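Local coordinates for protein DraIII (Deinococcus radiophilus, PDB 4L0K) that is a type II restriction endonuclease that cleaves double-stranded DNA at a specific sequence, probably through a beta-beta-alpha-metal (His-Me finger) nuclease fold, at residues G195-R199 against F200-A204. Sequence-based numbering, arbitrary orientation.
Sequences GFAHR and FCNVA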
# COMPACT_ATOMS: atom_id res chain seq x y z
N GLY A 195 -8.10 14.04 8.38
CA GLY A 195 -9.46 13.57 8.51
C GLY A 195 -9.52 12.06 8.61
O GLY A 195 -8.55 11.44 8.98
N PHE A 196 -10.65 11.47 8.25
CA PHE A 196 -10.74 10.01 8.21
C PHE A 196 -10.93 9.51 6.78
O PHE A 196 -11.49 10.22 5.91
CB PHE A 196 -11.89 9.52 9.10
CG PHE A 196 -11.71 9.86 10.57
CD1 PHE A 196 -10.56 9.52 11.24
CD2 PHE A 196 -12.71 10.51 11.26
CE1 PHE A 196 -10.39 9.83 12.58
CE2 PHE A 196 -12.57 10.83 12.61
CZ PHE A 196 -11.39 10.49 13.27
N ALA A 197 -10.43 8.30 6.53
CA ALA A 197 -10.57 7.65 5.21
C ALA A 197 -10.71 6.14 5.35
O ALA A 197 -10.11 5.55 6.26
CB ALA A 197 -9.37 7.97 4.34
N HIS A 198 -11.50 5.52 4.47
CA HIS A 198 -11.44 4.08 4.31
C HIS A 198 -10.00 3.64 4.08
O HIS A 198 -9.24 4.34 3.40
CB HIS A 198 -12.22 3.62 3.08
CG HIS A 198 -13.68 3.89 3.17
ND1 HIS A 198 -14.28 4.93 2.49
CD2 HIS A 198 -14.66 3.28 3.88
CE1 HIS A 198 -15.57 4.94 2.77
NE2 HIS A 198 -15.83 3.95 3.61
N ARG A 199 -9.66 2.48 4.63
CA ARG A 199 -8.36 1.86 4.40
C ARG A 199 -8.05 1.83 2.90
O ARG A 199 -7.01 2.34 2.47
CB ARG A 199 -8.37 0.45 4.96
CG ARG A 199 -7.27 -0.44 4.43
CD ARG A 199 -6.07 -0.42 5.33
NE ARG A 199 -4.93 -1.08 4.68
CZ ARG A 199 -3.66 -0.87 4.99
NH1 ARG A 199 -2.71 -1.52 4.33
NH2 ARG A 199 -3.33 0.00 5.94
N PHE A 200 -8.97 1.29 2.11
CA PHE A 200 -8.76 1.22 0.67
C PHE A 200 -8.39 2.57 0.07
O PHE A 200 -7.40 2.69 -0.68
CB PHE A 200 -9.97 0.63 -0.08
CG PHE A 200 -9.74 0.56 -1.57
CD1 PHE A 200 -9.14 -0.56 -2.14
CD2 PHE A 200 -10.07 1.64 -2.39
CE1 PHE A 200 -8.88 -0.62 -3.52
CE2 PHE A 200 -9.82 1.59 -3.76
CZ PHE A 200 -9.21 0.46 -4.33
N CYS A 201 -9.19 3.58 0.38
CA CYS A 201 -9.05 4.90 -0.24
C CYS A 201 -7.72 5.52 0.20
O CYS A 201 -6.99 6.14 -0.60
CB CYS A 201 -10.22 5.82 0.15
SG CYS A 201 -11.92 5.17 -0.17
N ASN A 202 -7.41 5.34 1.48
CA ASN A 202 -6.16 5.82 2.04
C ASN A 202 -4.93 5.18 1.40
O ASN A 202 -3.98 5.89 1.07
CB ASN A 202 -6.14 5.60 3.55
CG ASN A 202 -5.18 6.54 4.24
OD1 ASN A 202 -4.95 7.65 3.78
ND2 ASN A 202 -4.61 6.09 5.35
N VAL A 203 -4.91 3.86 1.19
CA VAL A 203 -3.75 3.31 0.48
C VAL A 203 -3.73 3.67 -1.02
O VAL A 203 -2.66 3.89 -1.56
CB VAL A 203 -3.44 1.81 0.77
CG1 VAL A 203 -4.04 1.33 2.10
CG2 VAL A 203 -3.84 0.93 -0.37
N ALA A 204 -4.89 3.81 -1.66
CA ALA A 204 -4.91 4.21 -3.07
C ALA A 204 -4.27 5.59 -3.27
O ALA A 204 -3.50 5.80 -4.21
CB ALA A 204 -6.36 4.21 -3.65
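At H198 the chain turns from strand into helix, the axes of 195-198 and 200-204 lying at 98°, and the first helical turn closes as N202 N donates to H198 O (2.8 Å) and V203 N to R199 O (2.9 Å), both bonds nearly straight. H198 occupies the N-cap position, and its CG, anti to the carbonyl carbon (chi1 -64°), sets the imidazole beside C201, where ND1 lies 3.6 Å from SG, the sulfur standing oblique to the ring. C157 and C160 gather at the same spot; the modelled C160-C201 disulfide is doubtful, and the cluster is consistent with a structural zinc site, though no metal is modelled. A197, small enough for the inside of the bend, brings CB to 4.1 Å from N202 CB. R199 bends at chi2 (94°) so that V203 CG1 sits over one guanidinium face, 3.6 Å above its plane, while NH2 forms a salt bridge with E180, whose other oxygen accepts N202 ND2. The F200 ring makes a cation-pi contact with K208 and an edge-to-face one with W216, both of the second subunit. The geometry fits the beta-to-alpha passage of a beta-beta-alpha finger, with one carboxylate on strand 179-183 linking two helix side chains to the sheet.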